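Local structure of isochorismatase family protein family (Burkholderia thailandensis, 3TXY) at residues N23-V26 with V27-M30; G133-T136 with N137-V140; S89-A92 with P93-V97. The protein is of unknown function but belongs to the isochorismatase family, whose fold suggests that it may be a hydrolase. All blocks are in the same frame, centred on the assembly; numbering follows the deposited sequence.

Contact 1. Residues N23-V26 with V27-M30; sequences NGIV and VLPM. Unlike the reference sequence in segment 27-30: Met30 (reference Val).
Leu28 lays its side chain alongside the carbonyl oxygen of Ile25 and donates its backbone N-H to it. Leu28 N lies 3.1 Å from Ile25 O in a nearly straight bond (162° at the hydrogen), coming from above the carbonyl plane. The bond closes a type I beta turn over Val26 and Val27, where the weakly bonded helix 23-26 gives way to loop. Leu28 CB lies 3.3 Å from Ile25 O, with CG and CD1 a little farther on, and CD1 also meets Ile25 CG2 at 4.3 Å. Met30 brings its methyl to the same carbonyl, CE at 3.4 Å from Ile25 O; a bend at chi3 (79°) turns the chain's end back toward the turn. In Val27 a chi1 of -67° turns CG2 back to Asn23 O, at 3.3 Å. A water joins the two sides of the turn, donating to Leu28 O at 2.6 Å and only weakly to Val26 O.

In the next shell, Ile25, Val26 and Met30 rest on Ile134 at the end of strand 128-134, while Asn23 ND2 bonds to Glu87 O. The turn thus lies by the carboxyl ends of the parallel strands, the usual active-site side of such alpha/beta folds. A 1,2-ethanediol molecule, probably from the crystallisation liquor, sits near Leu28. Met30 is valine in the reference sequence.

Ile25 O accepts one direct N-H, with aliphatic carbons of Leu28 and the methyl of Met30 close to it; within the 23-30 segment that one direct bond closes the turn, the water adding a weak link.

Contact 2. Residues G133-T136 with N137-V140; sequences GIAT and NIGV
Asn137 folds back on Thr136, its OD1 3.8 Å from Thr136 CB. Its amide is gripped at both ends: OD1 bonds to Thr163 OG1 and ND2 to Ala168 O, which fixes the amide's rotation. Its backbone O reaches Arg145 of the second subunit. Thr136 is pinned in turn by its OG1, bonded to Gln169 OE1.

Ile138 sends its N to the carbonyl O of Ala135, the N-cap residue of helix 136-149, at 3.0 Å from above the carbonyl plane, and packs CB on Ala135 CB at 4.2 Å. Its unusual backbone angles (phi -112°, psi -93°) accompany a widened, pi-type turn, and its side chain leads off to Trp109.

Gly139 follows, at the position where cysteine hydrolases of this family carry their nucleophile. No thiol is present here, as in isochorismatases proper, which also have glycine, so cysteine-type catalysis is not expected. Gly139 N and Ala135 N share a water, each 3.0 Å from its oxygen. The peptide before Ala135 is cis, and the two N-H groups are placed as in the oxyanion hole of the family's cysteine enzymes; the water probably marks that site, though no cysteine is there to use it. Strand 128-134 and helix 136-149 open a beta-alpha-beta unit.

Val140 N returns to Ala135 O at 3.2 Å, on the opposite face of the carbonyl from Ile138 N, and one oxygen accepts both N-H groups. With chi1 at 171°, Val140 directs CG2 to 3.5 Å from Gly133 C. The side chain also packs on Val161 of strand 153-162.

Contact 3. Residues S89-A92 with P93-V97; sequences SAFA and PALGV
Val97 presses one methyl onto the face of the Phe91 ring: CG2 stands 4.1 Å from the ring centroid, 27° off the normal, in a CH-pi contact. The bump is set toward the root of the ring, 3.7 Å from Phe91 CG, and the two side chains meet at about a right angle. A chi1 of 176° turns CG2 of Val97 onto the ring. Leu95 adds a second bump, its CD2 coming at a slant to 3.8 Å from Phe91 CD1. The aromatic ring thus meets two methyls, one over its face and one near CD1, and it also packs on Phe58 of strand 56-61 and meets the His60 ring with planes about 40° apart.

A 3-10 turn at 93-95 brings these bumps round, within the loop that runs from helix 86-89 to strand 102-106, the outermost strand on that side of the chain's parallel sheet. Leu95 N bonds to Ala92 O at 2.9 Å, and the next step is Gly96 N to Pro93 O. Gly96 has positive phi, turning the chain so that Val97 comes back to Phe91. A water fills the mouth of the bend, donating to Ala92 O and accepting from Val97 N at 3.0 Å.

The small side chain of Ala92 has two neighbours: its CB meets Pro93 CD at 4.0 Å and, in another direction, Leu95 CB at 4.5 Å. On helix 35-51, Val39 meets Ala92, Ala94 and Leu95, and Leu95 extends to Thr42.

How the contacts relate
Contact 2 is the buried one, contact 1 lies at the surface and contact 3 is partly buried. The 23-30 segment joins the other two, packing against the end of strand 128-134 on one flank and meeting the 89-97 loop on another, where Asn23 N probably bonds to Ala90 O and Asn23 OD1 lies against Ala92 and Pro93. Contacts 2 and 3 do not touch, their centres about 17 Å apart. All three contacts have a carbonyl that accepts from the amide three residues on, but in contact 2 the oxygen takes a second amide five residues on. Contact 1 adds aliphatic groups, contact 3 an aromatic face, and contact 2 polar side chains tied to surrounding elements.

Contact 1. Residues N23-V26 with V27-M30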
loop_
_atom_site.group_PDB
_atom_site.type_symbol
_atom_site.label_atom_id
_atom_site.label_comp_id
_atom_site.label_asym_id
_atom_site.label_seq_id
_atom_site.Cartn_x
_atom_site.Cartn_y
_atom_site.Cartn_z
ATOM N N ASN A 23 -18.582 -14.118 -2.774
ATOM C CA ASN A 23 -18.696 -15.320 -3.589
ATOM C C ASN A 23 -17.657 -15.409 -4.714
ATOM O O ASN A 23 -17.067 -16.467 -4.955
ATOM C CB ASN A 23 -20.094 -15.405 -4.205
ATOM C CG ASN A 23 -21.187 -15.574 -3.165
ATOM O OD1 ASN A 23 -21.014 -16.295 -2.177
ATOM N ND2 ASN A 23 -22.336 -14.934 -3.401
ATOM N N GLY A 24 -17.428 -14.299 -5.408
ATOM C CA GLY A 24 -16.543 -14.304 -6.562
ATOM C C GLY A 24 -15.054 -14.421 -6.248
ATOM O O GLY A 24 -14.249 -14.656 -7.135
ATOM N N ILE A 25 -14.689 -14.225 -4.990
ATOM C CA ILE A 25 -13.292 -14.224 -4.578
ATOM C C ILE A 25 -12.974 -15.444 -3.699
ATOM O O ILE A 25 -11.915 -16.049 -3.850
ATOM C CB ILE A 25 -12.942 -12.864 -3.912
ATOM C CG1 ILE A 25 -13.058 -11.749 -4.966
ATOM C CG2 ILE A 25 -11.540 -12.868 -3.288
ATOM C CD1 ILE A 25 -13.073 -10.327 -4.401
ATOM N N VAL A 26 -13.897 -15.846 -2.831
ATOM C CA VAL A 26 -13.635 -17.018 -1.987
ATOM C C VAL A 26 -13.492 -18.324 -2.789
ATOM O O VAL A 26 -12.938 -19.294 -2.280
ATOM C CB VAL A 26 -14.672 -17.180 -0.855
ATOM C CG1 VAL A 26 -14.697 -15.936 0.015
ATOM C CG2 VAL A 26 -16.058 -17.491 -1.417
ATOM N N VAL A 27 -13.989 -18.363 -4.027
ATOM C CA VAL A 27 -13.916 -19.587 -4.847
ATOM C C VAL A 27 -12.609 -19.689 -5.639
ATOM O O VAL A 27 -12.360 -20.690 -6.322
ATOM C CB VAL A 27 -15.088 -19.671 -5.834
ATOM C CG1 VAL A 27 -16.389 -19.863 -5.058
ATOM C CG2 VAL A 27 -15.108 -18.432 -6.721
ATOM N N LEU A 28 -11.767 -18.666 -5.524
ATOM C CA LEU A 28 -10.517 -18.613 -6.261
ATOM C C LEU A 28 -9.470 -19.552 -5.632
ATOM O O LEU A 28 -9.529 -19.852 -4.432
ATOM C CB LEU A 28 -10.010 -17.176 -6.307
ATOM C CG LEU A 28 -10.876 -16.187 -7.085
ATOM C CD1 LEU A 28 -10.352 -14.755 -6.951
ATOM C CD2 LEU A 28 -10.954 -16.591 -8.552
ATOM N N PRO A 29 -8.495 -20.011 -6.437
ATOM C CA PRO A 29 -7.457 -20.859 -5.861
ATOM C C PRO A 29 -6.528 -20.029 -4.991
ATOM O O PRO A 29 -6.176 -18.916 -5.370
ATOM C CB PRO A 29 -6.729 -21.417 -7.093
ATOM C CG PRO A 29 -6.975 -20.392 -8.168
ATOM C CD PRO A 29 -8.373 -19.897 -7.903
ATOM N N MET A 30 -6.208 -20.528 -3.794
ATOM C CA MET A 30 -5.379 -19.758 -2.870
ATOM C C MET A 30 -4.741 -20.607 -1.791
ATOM O O MET A 30 -5.203 -21.723 -1.481
ATOM C CB MET A 30 -6.197 -18.632 -2.233
ATOM C CG MET A 30 -7.300 -19.102 -1.291
ATOM S SD MET A 30 -8.360 -17.727 -0.796
ATOM C CE MET A 30 -9.385 -17.602 -2.272
HETATM O O HOH W 1 -10.157 -21.347 -2.462
#

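Contact 2. Residues G133-T136 with N137-V140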
loop_
_atom_site.group_PDB
_atom_site.type_symbol
_atom_site.label_atom_id
_atom_site.label_comp_id
_atom_site.label_asym_id
_atom_site.label_seq_id
_atom_site.Cartn_x
_atom_site.Cartn_y
_atom_site.Cartn_z
ATOM N N GLY A 133 -8.752 -11.852 5.412
ATOM C CA GLY A 133 -9.336 -11.861 4.069
ATOM C C GLY A 133 -8.406 -12.245 2.922
ATOM O O GLY A 133 -7.366 -12.870 3.125
ATOM N N ILE A 134 -8.824 -11.872 1.707
ATOM C CA ILE A 134 -8.215 -12.317 0.465
ATOM C C ILE A 134 -8.052 -11.085 -0.450
ATOM O O ILE A 134 -8.975 -10.265 -0.485
ATOM C CB ILE A 134 -9.150 -13.340 -0.260
ATOM C CG1 ILE A 134 -9.553 -14.497 0.671
ATOM C CG2 ILE A 134 -8.507 -13.823 -1.552
ATOM C CD1 ILE A 134 -10.822 -15.197 0.205
ATOM N N ALA A 135 -6.938 -10.893 -1.184
ATOM C CA ALA A 135 -5.690 -11.654 -1.092
ATOM C C ALA A 135 -4.716 -10.949 -0.144
ATOM O O ALA A 135 -4.714 -9.736 -0.016
ATOM C CB ALA A 135 -5.048 -11.800 -2.467
ATOM N N THR A 136 -3.878 -11.734 0.511
ATOM C CA THR A 136 -2.900 -11.232 1.473
ATOM C C THR A 136 -2.127 -10.041 0.934
ATOM O O THR A 136 -2.046 -9.006 1.595
ATOM C CB THR A 136 -1.906 -12.338 1.862
ATOM O OG1 THR A 136 -2.649 -13.517 2.226
ATOM C CG2 THR A 136 -1.044 -11.895 3.042
ATOM N N ASN A 137 -1.583 -10.180 -0.267
ATOM C CA ASN A 137 -0.748 -9.135 -0.852
ATOM C C ASN A 137 -1.481 -8.007 -1.553
ATOM O O ASN A 137 -0.848 -7.055 -1.987
ATOM C CB ASN A 137 0.250 -9.717 -1.861
ATOM C CG ASN A 137 0.892 -10.978 -1.383
ATOM O OD1 ASN A 137 0.227 -12.025 -1.315
ATOM N ND2 ASN A 137 2.189 -10.914 -1.070
ATOM N N ILE A 138 -2.791 -8.122 -1.745
ATOM C CA ILE A 138 -3.497 -7.148 -2.558
ATOM C C ILE A 138 -4.427 -6.331 -1.648
ATOM O O ILE A 138 -3.976 -5.367 -1.039
ATOM C CB ILE A 138 -4.214 -7.842 -3.741
ATOM C CG1 ILE A 138 -3.206 -8.615 -4.600
ATOM C CG2 ILE A 138 -5.034 -6.847 -4.557
ATOM C CD1 ILE A 138 -2.096 -7.786 -5.255
ATOM N N GLY A 139 -5.687 -6.739 -1.502
ATOM C CA GLY A 139 -6.636 -5.996 -0.680
ATOM C C GLY A 139 -6.262 -5.952 0.790
ATOM O O GLY A 139 -6.416 -4.915 1.448
ATOM N N VAL A 140 -5.777 -7.074 1.322
ATOM C CA VAL A 140 -5.354 -7.115 2.722
ATOM C C VAL A 140 -4.167 -6.168 2.933
ATOM O O VAL A 140 -4.215 -5.277 3.784
ATOM C CB VAL A 140 -5.006 -8.537 3.178
ATOM C CG1 VAL A 140 -4.357 -8.503 4.576
ATOM C CG2 VAL A 140 -6.261 -9.424 3.120
HETATM O O HOH W 2 -7.205 -8.694 -3.175
#

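Contact 3. Residues S89-A92 with P93-V97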
loop_
_atom_site.group_PDB
_atom_site.type_symbol
_atom_site.label_atom_id
_atom_site.label_comp_id
_atom_site.label_asym_id
_atom_site.label_seq_id
_atom_site.Cartn_x
_atom_site.Cartn_y
_atom_site.Cartn_z
ATOM N N SER A 89 -20.359 -10.078 -5.885
ATOM C CA SER A 89 -20.017 -9.216 -4.732
ATOM C C SER A 89 -20.804 -9.517 -3.444
ATOM O O SER A 89 -20.540 -8.873 -2.400
ATOM C CB SER A 89 -20.200 -7.738 -5.100
ATOM O OG SER A 89 -21.527 -7.455 -5.509
ATOM N N ALA A 90 -21.738 -10.477 -3.499
ATOM C CA ALA A 90 -22.490 -10.921 -2.312
ATOM C C ALA A 90 -21.561 -11.655 -1.339
ATOM O O ALA A 90 -20.693 -12.405 -1.761
ATOM C CB ALA A 90 -23.660 -11.842 -2.710
ATOM N N PHE A 91 -21.762 -11.465 -0.037
ATOM C CA PHE A 91 -20.924 -12.151 0.954
ATOM C C PHE A 91 -21.163 -13.657 0.925
ATOM O O PHE A 91 -22.285 -14.129 0.671
ATOM C CB PHE A 91 -21.162 -11.597 2.361
ATOM C CG PHE A 91 -20.655 -10.205 2.542
ATOM C CD1 PHE A 91 -19.292 -9.962 2.582
ATOM C CD2 PHE A 91 -21.528 -9.132 2.659
ATOM C CE1 PHE A 91 -18.809 -8.668 2.729
ATOM C CE2 PHE A 91 -21.050 -7.837 2.832
ATOM C CZ PHE A 91 -19.687 -7.611 2.858
ATOM N N ALA A 92 -20.091 -14.403 1.162
ATOM C CA ALA A 92 -20.190 -15.852 1.304
ATOM C C ALA A 92 -21.204 -16.169 2.412
ATOM O O ALA A 92 -21.073 -15.661 3.522
ATOM C CB ALA A 92 -18.825 -16.413 1.664
ATOM N N PRO A 93 -22.226 -17.009 2.127
ATOM C CA PRO A 93 -23.203 -17.343 3.187
ATOM C C PRO A 93 -22.574 -17.847 4.499
ATOM O O PRO A 93 -23.060 -17.506 5.578
ATOM C CB PRO A 93 -24.071 -18.427 2.545
ATOM C CG PRO A 93 -23.951 -18.193 1.075
ATOM C CD PRO A 93 -22.578 -17.615 0.833
ATOM N N ALA A 94 -21.488 -18.618 4.424
ATOM C CA ALA A 94 -20.858 -19.141 5.638
ATOM C C ALA A 94 -20.192 -18.062 6.483
ATOM O O ALA A 94 -19.815 -18.320 7.616
ATOM C CB ALA A 94 -19.862 -20.250 5.306
ATOM N N LEU A 95 -20.054 -16.851 5.944
ATOM C CA LEU A 95 -19.448 -15.749 6.706
ATOM C C LEU A 95 -20.340 -15.246 7.835
ATOM O O LEU A 95 -19.850 -14.653 8.779
ATOM C CB LEU A 95 -19.099 -14.593 5.767
ATOM C CG LEU A 95 -18.172 -13.507 6.309
ATOM C CD1 LEU A 95 -16.803 -14.075 6.663
ATOM C CD2 LEU A 95 -18.043 -12.413 5.248
ATOM N N GLY A 96 -21.647 -15.486 7.731
ATOM C CA GLY A 96 -22.603 -15.103 8.762
ATOM C C GLY A 96 -22.762 -13.615 8.985
ATOM O O GLY A 96 -22.906 -13.170 10.132
ATOM N N VAL A 97 -22.703 -12.834 7.910
ATOM C CA VAL A 97 -22.842 -11.379 8.020
ATOM C C VAL A 97 -24.226 -11.037 8.601
ATOM O O VAL A 97 -25.252 -11.472 8.059
ATOM C CB VAL A 97 -22.623 -10.663 6.665
ATOM C CG1 VAL A 97 -22.869 -9.166 6.824
ATOM C CG2 VAL A 97 -21.202 -10.907 6.139
HETATM O O HOH W 3 -22.789 -14.018 5.106
#